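F-actin-capping protein subunit alpha (Plasmodium berghei, PDB 7A0H) probably caps the fast-growing barbed ends of actin filaments as an asymmetric homodimer, blocking subunit exchange there without severing them. Local coordinates at residues Val216-Tyr219 with Ile225-Lys228; Tyr57-Phe62 with Ser191-Trp196; Gly22-Leu27 with Asp47-Tyr52; Tyr67-Lys72 with Leu176-Arg181. All blocks are in the same frame, centred on the assembly; numbering follows the deposited sequence. Where two conformers were deposited one is given.

Interaction 1 of 4, residues Val216-Tyr219 with Ile225-Lys228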
# COMPACT_ATOMS: atom_id res chain seq x y z
N VAL A 216 0.24 8.32 -9.55
CA VAL A 216 -0.13 7.22 -8.65
C VAL A 216 -0.38 6.00 -9.50
O VAL A 216 -1.32 6.00 -10.33
CB VAL A 216 -1.41 7.47 -7.82
CG1 VAL A 216 -1.58 6.33 -6.76
CG2 VAL A 216 -1.43 8.82 -7.14
N LEU A 217 0.37 4.93 -9.23
CA LEU A 217 0.08 3.63 -9.82
C LEU A 217 -0.83 2.92 -8.80
O LEU A 217 -0.53 2.89 -7.59
CB LEU A 217 1.34 2.83 -10.08
CG LEU A 217 1.23 1.47 -10.80
CD1 LEU A 217 0.74 1.69 -12.33
CD2 LEU A 217 2.51 0.69 -10.73
N THR A 218 -1.95 2.39 -9.30
CA THR A 218 -2.97 1.77 -8.47
C THR A 218 -3.36 0.37 -8.91
O THR A 218 -4.07 -0.31 -8.15
CB THR A 218 -4.26 2.65 -8.38
OG1 THR A 218 -4.90 2.84 -9.67
CG2 THR A 218 -3.96 3.98 -7.70
N TYR A 219 -2.90 -0.11 -10.07
CA TYR A 219 -3.06 -1.48 -10.48
C TYR A 219 -1.68 -2.00 -10.83
O TYR A 219 -0.96 -1.37 -11.63
CB TYR A 219 -4.02 -1.64 -11.64
CG TYR A 219 -4.74 -2.98 -11.60
CD1 TYR A 219 -5.73 -3.21 -10.65
CD2 TYR A 219 -4.44 -3.99 -12.50
CE1 TYR A 219 -6.40 -4.43 -10.60
CE2 TYR A 219 -5.11 -5.21 -12.46
CZ TYR A 219 -6.09 -5.42 -11.49
OH TYR A 219 -6.77 -6.62 -11.43
N ILE A 225 -3.04 -1.30 -5.74
CA ILE A 225 -2.05 -0.68 -4.87
C ILE A 225 -2.22 0.84 -4.84
O ILE A 225 -3.26 1.38 -5.25
CB ILE A 225 -0.63 -1.07 -5.32
CG1 ILE A 225 -0.31 -0.48 -6.71
CG2 ILE A 225 -0.48 -2.58 -5.30
CD1 ILE A 225 1.22 -0.55 -7.05
N ASN A 226 -1.18 1.55 -4.39
CA ASN A 226 -1.30 2.99 -4.17
C ASN A 226 0.11 3.56 -4.11
O ASN A 226 0.52 4.11 -3.08
CB ASN A 226 -2.10 3.26 -2.90
CG ASN A 226 -2.58 4.69 -2.76
OD1 ASN A 226 -2.67 5.51 -3.72
ND2 ASN A 226 -2.94 5.01 -1.53
N PHE A 227 0.84 3.40 -5.21
CA PHE A 227 2.24 3.80 -5.29
C PHE A 227 2.33 5.23 -5.84
O PHE A 227 2.06 5.49 -7.02
CB PHE A 227 2.98 2.81 -6.18
CG PHE A 227 4.40 3.20 -6.45
CD1 PHE A 227 4.83 3.40 -7.73
CD2 PHE A 227 5.29 3.32 -5.41
CE1 PHE A 227 6.12 3.76 -7.98
CE2 PHE A 227 6.59 3.63 -5.64
CZ PHE A 227 7.01 3.88 -6.93
N LYS A 228 2.76 6.15 -5.01
CA LYS A 228 2.65 7.55 -5.31
C LYS A 228 4.00 8.21 -5.51
O LYS A 228 4.93 8.01 -4.72
CB LYS A 228 1.96 8.30 -4.18
CG LYS A 228 0.56 7.84 -3.82
CD LYS A 228 0.21 8.53 -2.52
CE LYS A 228 -1.24 8.60 -2.28
NZ LYS A 228 -1.36 9.44 -1.07

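Interaction 2 of 4, residues Tyr57-Phe62 with Ser191-Trp196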
# COMPACT_ATOMS: atom_id res chain seq x y z
N TYR A 57 -8.88 15.09 -6.43
CA TYR A 57 -9.20 15.66 -7.73
C TYR A 57 -9.88 14.59 -8.55
O TYR A 57 -9.47 14.32 -9.69
CB TYR A 57 -7.95 16.19 -8.47
CG TYR A 57 -7.30 17.31 -7.70
CD1 TYR A 57 -7.71 18.62 -7.84
CD2 TYR A 57 -6.32 17.03 -6.79
CE1 TYR A 57 -7.17 19.62 -7.06
CE2 TYR A 57 -5.76 18.02 -6.03
CZ TYR A 57 -6.17 19.31 -6.19
OH TYR A 57 -5.62 20.27 -5.43
N ILE A 58 -10.88 13.97 -7.95
CA ILE A 58 -11.71 12.95 -8.57
C ILE A 58 -12.53 13.59 -9.68
O ILE A 58 -13.13 14.66 -9.51
CB ILE A 58 -12.64 12.31 -7.50
CG1 ILE A 58 -11.89 11.33 -6.58
CG2 ILE A 58 -13.89 11.63 -8.09
CD1 ILE A 58 -10.98 10.47 -7.28
N LEU A 59 -12.70 12.85 -10.76
CA LEU A 59 -13.58 13.21 -11.84
C LEU A 59 -14.95 12.54 -11.78
O LEU A 59 -15.03 11.32 -11.81
CB LEU A 59 -12.97 12.77 -13.18
CG LEU A 59 -11.55 13.27 -13.56
CD1 LEU A 59 -11.29 12.74 -14.98
CD2 LEU A 59 -11.55 14.78 -13.44
N ILE A 60 -15.98 13.35 -11.92
CA ILE A 60 -17.35 12.86 -12.03
C ILE A 60 -17.89 13.24 -13.40
O ILE A 60 -17.90 14.41 -13.76
CB ILE A 60 -18.26 13.41 -10.91
CG1 ILE A 60 -17.77 12.80 -9.61
CG2 ILE A 60 -19.70 13.04 -11.24
CD1 ILE A 60 -18.42 13.31 -8.40
N PRO A 61 -18.32 12.28 -14.18
CA PRO A 61 -18.83 12.59 -15.51
C PRO A 61 -20.13 13.37 -15.45
O PRO A 61 -21.01 13.10 -14.63
CB PRO A 61 -19.11 11.20 -16.10
CG PRO A 61 -18.35 10.27 -15.27
CD PRO A 61 -18.30 10.85 -13.90
N PHE A 62 -20.25 14.28 -16.40
CA PHE A 62 -21.36 15.22 -16.44
C PHE A 62 -21.87 15.25 -17.87
O PHE A 62 -21.08 15.42 -18.80
CB PHE A 62 -20.87 16.59 -15.93
CG PHE A 62 -21.88 17.64 -16.04
CD1 PHE A 62 -23.17 17.39 -15.65
CD2 PHE A 62 -21.54 18.90 -16.48
CE1 PHE A 62 -24.13 18.36 -15.76
CE2 PHE A 62 -22.49 19.87 -16.58
CZ PHE A 62 -23.78 19.60 -16.21
N SER A 191 -3.63 7.41 -11.81
CA SER A 191 -3.99 8.82 -11.93
C SER A 191 -2.78 9.74 -12.13
O SER A 191 -1.74 9.60 -11.46
CB SER A 191 -4.72 9.27 -10.71
OG SER A 191 -3.81 9.08 -9.62
N TRP A 192 -2.94 10.67 -13.05
CA TRP A 192 -2.09 11.84 -13.23
C TRP A 192 -2.91 13.07 -12.89
O TRP A 192 -4.00 13.28 -13.43
CB TRP A 192 -1.58 11.90 -14.67
CG TRP A 192 -0.80 13.14 -15.12
CD1 TRP A 192 -1.32 14.30 -15.62
CD2 TRP A 192 0.61 13.32 -15.13
NE1 TRP A 192 -0.35 15.17 -15.94
CE2 TRP A 192 0.87 14.61 -15.67
CE3 TRP A 192 1.69 12.51 -14.77
CZ2 TRP A 192 2.15 15.13 -15.83
CZ3 TRP A 192 2.99 13.00 -14.95
CH2 TRP A 192 3.20 14.32 -15.47
N ARG A 193 -2.38 13.85 -11.96
CA ARG A 193 -2.97 15.10 -11.48
C ARG A 193 -1.88 16.19 -11.46
O ARG A 193 -0.88 16.09 -10.73
CB ARG A 193 -3.56 14.89 -10.07
CG ARG A 193 -4.79 13.97 -9.99
CD ARG A 193 -5.77 14.45 -10.86
NE ARG A 193 -7.05 13.82 -10.84
CZ ARG A 193 -7.42 12.75 -11.51
NH1 ARG A 193 -6.58 12.09 -12.26
NH2 ARG A 193 -8.69 12.33 -11.39
N SER A 194 -2.07 17.25 -12.24
CA SER A 194 -1.07 18.33 -12.37
C SER A 194 -1.74 19.66 -12.05
O SER A 194 -2.66 20.11 -12.77
CB SER A 194 -0.46 18.35 -13.78
OG SER A 194 0.45 19.45 -13.92
N SER A 195 -1.32 20.29 -10.98
CA SER A 195 -2.10 21.41 -10.49
C SER A 195 -1.23 22.62 -10.24
O SER A 195 -0.09 22.49 -9.74
CB SER A 195 -2.92 20.98 -9.15
OG SER A 195 -2.01 20.57 -8.15
N TRP A 196 -1.77 23.80 -10.54
CA TRP A 196 -0.98 25.04 -10.67
C TRP A 196 -1.79 26.19 -10.12
O TRP A 196 -3.00 26.32 -10.43
CB TRP A 196 -0.61 25.27 -12.17
CG TRP A 196 0.22 24.11 -12.61
CD1 TRP A 196 -0.25 22.94 -13.15
CD2 TRP A 196 1.65 23.95 -12.48
NE1 TRP A 196 0.78 22.02 -13.28
CE2 TRP A 196 1.95 22.64 -12.91
CE3 TRP A 196 2.69 24.81 -12.07
CZ2 TRP A 196 3.29 22.18 -13.04
CZ3 TRP A 196 4.00 24.33 -12.10
CH2 TRP A 196 4.29 23.01 -12.60

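Interaction 3 of 4, residues Gly22-Leu27 with Asp47-Tyr52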
# COMPACT_ATOMS: atom_id res chain seq x y z
N GLY A 22 -8.56 1.38 -5.16
CA GLY A 22 -9.35 0.37 -5.83
C GLY A 22 -10.21 -0.50 -4.92
O GLY A 22 -11.02 -1.26 -5.45
N LYS A 23 -9.98 -0.51 -3.61
CA LYS A 23 -10.76 -1.30 -2.67
C LYS A 23 -11.76 -0.47 -1.88
O LYS A 23 -12.49 -1.00 -1.04
CB LYS A 23 -9.85 -2.05 -1.69
CG LYS A 23 -8.97 -3.11 -2.33
CD LYS A 23 -8.01 -3.72 -1.29
CE LYS A 23 -7.27 -4.96 -1.81
NZ LYS A 23 -6.28 -5.45 -0.79
N VAL A 24 -11.75 0.85 -2.05
CA VAL A 24 -12.53 1.71 -1.18
C VAL A 24 -14.02 1.44 -1.35
O VAL A 24 -14.74 1.24 -0.38
CB VAL A 24 -12.18 3.18 -1.48
CG1 VAL A 24 -13.12 4.10 -0.70
CG2 VAL A 24 -10.69 3.40 -1.17
N PHE A 25 -14.49 1.41 -2.60
CA PHE A 25 -15.89 1.16 -2.88
C PHE A 25 -16.35 -0.16 -2.28
O PHE A 25 -17.37 -0.20 -1.60
CB PHE A 25 -16.14 1.15 -4.39
CG PHE A 25 -17.57 0.97 -4.73
CD1 PHE A 25 -18.39 2.04 -5.05
CD2 PHE A 25 -18.14 -0.32 -4.70
CE1 PHE A 25 -19.73 1.83 -5.35
CE2 PHE A 25 -19.48 -0.53 -4.99
CZ PHE A 25 -20.27 0.53 -5.31
N ASP A 26 -15.64 -1.25 -2.56
CA ASP A 26 -16.00 -2.53 -1.97
C ASP A 26 -15.99 -2.39 -0.47
O ASP A 26 -16.91 -2.85 0.22
CB ASP A 26 -15.09 -3.66 -2.43
CG ASP A 26 -15.17 -3.91 -3.96
OD1 ASP A 26 -16.21 -3.58 -4.60
OD2 ASP A 26 -14.18 -4.45 -4.52
N LEU A 27 -14.98 -1.69 0.07
CA LEU A 27 -14.89 -1.58 1.53
C LEU A 27 -16.11 -0.85 2.11
O LEU A 27 -16.65 -1.27 3.16
CB LEU A 27 -13.60 -0.87 1.93
CG LEU A 27 -13.46 -0.77 3.46
CD1 LEU A 27 -13.56 -2.15 4.10
CD2 LEU A 27 -12.14 -0.09 3.82
N ASP A 47 -19.27 12.04 4.57
CA ASP A 47 -18.33 13.13 4.79
C ASP A 47 -16.91 12.70 4.49
O ASP A 47 -16.19 13.35 3.73
CB ASP A 47 -18.47 13.70 6.20
CG ASP A 47 -19.65 14.65 6.27
OD1 ASP A 47 -19.79 15.45 5.29
OD2 ASP A 47 -20.48 14.57 7.20
N ILE A 48 -16.50 11.58 5.06
CA ILE A 48 -15.14 11.11 4.83
C ILE A 48 -14.87 10.90 3.34
O ILE A 48 -13.76 11.15 2.84
CB ILE A 48 -14.91 9.80 5.60
CG1 ILE A 48 -14.53 10.12 7.03
CG2 ILE A 48 -13.87 8.98 4.89
CD1 ILE A 48 -14.42 8.87 7.87
N ILE A 49 -15.86 10.40 2.61
CA ILE A 49 -15.58 10.15 1.21
C ILE A 49 -15.56 11.47 0.42
O ILE A 49 -14.78 11.63 -0.52
CB ILE A 49 -16.61 9.16 0.67
CG1 ILE A 49 -16.34 7.78 1.29
CG2 ILE A 49 -16.53 8.98 -0.79
CD1 ILE A 49 -15.00 7.16 0.82
N SER A 50 -16.41 12.42 0.75
CA SER A 50 -16.37 13.67 0.01
C SER A 50 -15.01 14.33 0.16
O SER A 50 -14.50 14.92 -0.79
CB SER A 50 -17.49 14.58 0.48
OG SER A 50 -17.32 14.92 1.86
N LYS A 51 -14.43 14.29 1.34
CA LYS A 51 -13.13 14.91 1.54
C LYS A 51 -12.06 14.13 0.80
O LYS A 51 -11.16 14.71 0.18
CB LYS A 51 -12.82 14.97 3.03
CG LYS A 51 -11.47 15.58 3.37
CD LYS A 51 -11.43 17.08 3.12
CE LYS A 51 -10.23 17.74 3.80
NZ LYS A 51 -8.97 17.56 3.01
N TYR A 52 -12.08 12.82 0.96
CA TYR A 52 -11.26 11.96 0.13
C TYR A 52 -11.34 12.34 -1.35
O TYR A 52 -10.31 12.47 -2.03
CB TYR A 52 -11.72 10.52 0.36
CG TYR A 52 -10.97 9.55 -0.41
CD1 TYR A 52 -9.77 9.06 0.06
CD2 TYR A 52 -11.42 9.15 -1.66
CE1 TYR A 52 -9.04 8.17 -0.69
CE2 TYR A 52 -10.69 8.26 -2.42
CZ TYR A 52 -9.51 7.77 -1.92
OH TYR A 52 -8.80 6.85 -2.66

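Interaction 4 of 4, residues Tyr67-Lys72 with Leu176-Arg181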
# COMPACT_ATOMS: atom_id res chain seq x y z
N TYR A 67 -16.97 16.65 -17.46
CA TYR A 67 -16.54 16.20 -16.16
C TYR A 67 -16.66 17.38 -15.20
O TYR A 67 -16.42 18.53 -15.56
CB TYR A 67 -15.08 15.70 -16.10
CG TYR A 67 -14.87 14.37 -16.84
CD1 TYR A 67 -15.20 13.15 -16.24
CD2 TYR A 67 -14.35 14.35 -18.15
CE1 TYR A 67 -15.05 11.94 -16.96
CE2 TYR A 67 -14.22 13.17 -18.86
CZ TYR A 67 -14.56 11.97 -18.27
OH TYR A 67 -14.40 10.82 -18.99
N ILE A 68 -17.07 17.06 -13.99
CA ILE A 68 -16.97 17.93 -12.84
C ILE A 68 -15.75 17.43 -12.13
O ILE A 68 -15.56 16.21 -12.03
CB ILE A 68 -18.21 17.83 -11.90
CG1 ILE A 68 -19.49 18.32 -12.57
CG2 ILE A 68 -17.93 18.63 -10.64
CD1 ILE A 68 -19.46 19.82 -12.79
N ILE A 69 -14.93 18.34 -11.63
CA ILE A 69 -13.74 17.93 -10.90
C ILE A 69 -13.92 18.31 -9.45
O ILE A 69 -14.17 19.48 -9.14
CB ILE A 69 -12.47 18.54 -11.46
CG1 ILE A 69 -12.43 18.47 -12.99
CG2 ILE A 69 -11.31 17.78 -10.89
CD1 ILE A 69 -11.17 19.03 -13.48
N ILE A 70 -13.76 17.33 -8.56
CA ILE A 70 -14.02 17.52 -7.17
C ILE A 70 -12.74 17.87 -6.48
O ILE A 70 -11.84 17.04 -6.44
CB ILE A 70 -14.57 16.24 -6.52
CG1 ILE A 70 -15.72 15.58 -7.27
CG2 ILE A 70 -15.03 16.57 -5.17
CD1 ILE A 70 -16.87 16.48 -7.50
N CYS A 71 -12.68 19.03 -5.83
CA CYS A 71 -11.49 19.38 -5.06
C CYS A 71 -11.83 20.66 -4.31
O CYS A 71 -12.83 21.31 -4.64
CB CYS A 71 -10.28 19.63 -5.98
SG CYS A 71 -10.66 20.91 -7.29
N LYS A 72 -10.91 21.11 -3.43
CA LYS A 72 -11.15 22.35 -2.71
C LYS A 72 -11.54 23.47 -3.65
O LYS A 72 -12.50 24.20 -3.42
CB LYS A 72 -9.91 22.84 -1.97
CG LYS A 72 -9.33 21.97 -0.97
CD LYS A 72 -8.00 22.55 -0.54
CE LYS A 72 -7.38 21.66 0.53
NZ LYS A 72 -6.08 22.21 0.97
N LEU A 176 -5.49 23.15 -13.73
CA LEU A 176 -5.53 21.74 -13.33
C LEU A 176 -5.74 20.81 -14.52
O LEU A 176 -6.66 21.01 -15.37
CB LEU A 176 -6.67 21.51 -12.34
CG LEU A 176 -6.97 20.08 -11.79
CD1 LEU A 176 -5.82 19.60 -10.93
CD2 LEU A 176 -8.30 20.16 -10.92
N ILE A 177 -4.87 19.80 -14.57
CA ILE A 177 -4.98 18.73 -15.57
C ILE A 177 -5.14 17.37 -14.86
O ILE A 177 -4.36 17.05 -13.95
CB ILE A 177 -3.75 18.65 -16.49
CG1 ILE A 177 -3.47 19.99 -17.17
CG2 ILE A 177 -3.99 17.56 -17.58
CD1 ILE A 177 -2.02 20.00 -18.04
N CYS A 178 -6.04 16.57 -15.40
CA CYS A 178 -6.30 15.23 -14.82
C CYS A 178 -6.34 14.17 -15.89
O CYS A 178 -7.06 14.31 -16.92
CB CYS A 178 -7.70 15.19 -14.10
SG CYS A 178 -7.93 16.46 -12.93
N CYS A 179 -5.62 13.06 -15.66
CA CYS A 179 -5.80 11.88 -16.50
C CYS A 179 -5.86 10.64 -15.61
O CYS A 179 -5.10 10.49 -14.64
CB CYS A 179 -4.71 11.73 -17.63
SG CYS A 179 -4.81 12.95 -19.10
N ASP A 180 -6.78 9.75 -15.96
CA ASP A 180 -7.06 8.50 -15.28
C ASP A 180 -7.09 7.41 -16.34
O ASP A 180 -7.76 7.56 -17.38
CB ASP A 180 -8.41 8.53 -14.53
CG ASP A 180 -8.37 9.40 -13.27
OD1 ASP A 180 -7.44 9.39 -12.43
OD2 ASP A 180 -9.32 10.14 -13.13
N ARG A 181 -6.36 6.34 -16.09
CA ARG A 181 -6.21 5.23 -17.02
C ARG A 181 -6.88 4.00 -16.42
O ARG A 181 -6.78 3.76 -15.22
CB ARG A 181 -4.72 5.00 -17.24
CG ARG A 181 -4.01 6.23 -17.96
CD ARG A 181 -2.43 6.12 -18.12
NE ARG A 181 -2.06 4.86 -18.74
CZ ARG A 181 -1.53 3.83 -18.08
NH1 ARG A 181 -1.25 3.91 -16.80
NH2 ARG A 181 -1.30 2.71 -18.74

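Interaction 1 of 4, residues Val216-Tyr219 with Ile225-Lys228
L217 and F227 form a hydrogen-bonded pair in the antiparallel beta hairpin of strands 206-220 and 223-238, the last hairpin of the long five-stranded sheet. The tight part is here: L217 N reaches F227 O at 2.8 Å, and F227 N returns to L217 O almost in line with the carbonyl. On the same face L217 CB lies at the edge of the F227 ring, and with CG anti to the backbone N (chi1 -176°) L217 brings its CD2 to 4.1 Å from I225 CD1. L217 also packs against L276 of the second subunit, while T280 of that subunit touches F227. Toward the turn the pairing becomes irregular. I225 N binds T218 O from well above its carbonyl plane, and the CA of T218 is nearer that of I225 than that of N226. D222 of the second subunit accepts from N226 N, and T218 OG1 is held by H188 O of the neighbouring strand. The other face is looser and reaches solvent: V216 and K228 lie side by side in a non-hydrogen-bonded pair, and the extended lysine chain leads its amino group away. At that border V216 CG1 sits 3.3 Å from N226 OD1.

Interaction 2 of 4, residues Tyr57-Phe62 with Ser191-Trp196
Y57 and R193 join the 57-62 segment, which runs into a small hairpin, to the long five-stranded sheet. Their CA atoms, 7.3 Å apart, are the nearest across the contact, and farther along the two chains diverge, with no backbone pairing between them. Y57, at the N-terminal end of its segment, has a left-handed backbone conformation (phi 49°, psi 50°); R193 sits in strand 187-200, the middle strand of the long sheet. The arginine bends at chi2 (-55°) and offers its side to the tyrosine carbonyl: R193 NE and R193 NH2 donate to Y57 O, each at 2.7 Å. Both come from the same face of the carbonyl plane, and the oxygen lies in the guanidinium plane, which fixes the direction in which the NE/NH2 edge faces. R193 NH1 turns back to W192 O at 3.1 Å and makes a salt bridge with D180, which probably balances its charge. Apolar atoms fill in around the grip: Y57 CB lies 3.5 Å from R193 NE, and L59 CG approaches R193 NH2 obliquely. The tyrosine hydroxyl is taken by E73. By gripping one carbonyl side-on, the arginine fastens the start of the 58-62/66-70 hairpin onto the central beta-sheet of the capping protein fold.

Interaction 3 of 4, residues Gly22-Leu27 with Asp47-Tyr52
V24 and I49 meet inside the N-terminal helical bundle, where helix 21-35 packs beside helix 39-55 with the two segments running roughly antiparallel. The backbones stay well apart, 9.3 Å between the CA atoms of V24 and I49, and side chains alone span the gap. V24 CG1 and I49 CD1 reach toward each other tip to tip at 3.9 Å. The valine methyl stands anti to its own nitrogen (chi1 173°), whereas the isoleucine arm is folded at both torsions (-70° and -67°) and delivers only its terminal methyl. The second valine branch, V24 CG2, is approached by Y52 OH at 4.2 Å. That tyrosine lies about one turn further along its helix than I49, and V24 rests against both side chains. The contact is small but buried, and it is made by one residue of helix 21-35 and two of helix 39-55. Nearby, L27 and I48 both touch L16 of helix 3-18, which packs against both helices. The contact belongs to the antiparallel helical bundle known from the N terminus of capping protein subunits.

Interaction 4 of 4, residues Tyr67-Lys72 with Leu176-Arg181
I69 points from strand 66-70 at L176 and C178, and its side chain can be followed outward. CB itself stays back, 4.5 Å from L176 CD2. The CG2 branch, anti to the backbone N, makes the nearest approach, 3.8 Å to L176 CD2, and also lies 4.2 Å from C178 SG. CG1 serves as a spacer: with chi2 at -178° it carries the chain straight out to CD1, which comes down on the same two partners, 4.0 Å from L176 CD2 and 4.2 Å from C178 SG. Isoleucine and leucine thus reach toward each other tip to tip, with the cysteine sulfur alongside. This is the face of the five-stranded antiparallel sheet on which the small 58-62/66-70 hairpin lies. Strand 170-183 alternates in the usual way, L176 and C178 facing the hairpin and I177 turned from it. C179, also on that reverse side, packs on C158 of the adjacent strand, with which it has been seen to form a disulfide. Two residues further along the chain from I69, C71 SG adds a looser touch, 4.4 Å from L176 CD2, and Y57 packs on both of these residues. Y163 of strand 154-167 and L59 of strand 58-62 also touch I69.

From the N terminus, interaction 3 closes first, a short connection joining two successive helices of the N-terminal bundle. The chain leaves helix 39-55 and opens interaction 2 at 57-62, then interaction 4 at 67-72, the two strands of one small hairpin. Interaction 4 closes at 176-181 and interaction 2 at 191-196, so the former is nested in the latter, and their centres are about 2 Å apart. Both tie the hairpin to neighbouring strands of the central sheet. Interaction 1 follows in series as the sheet's last hairpin, joined to interaction 2 through V216 N and S191 O. No two loops cross. Residues from the segments of all four interactions reach the second subunit.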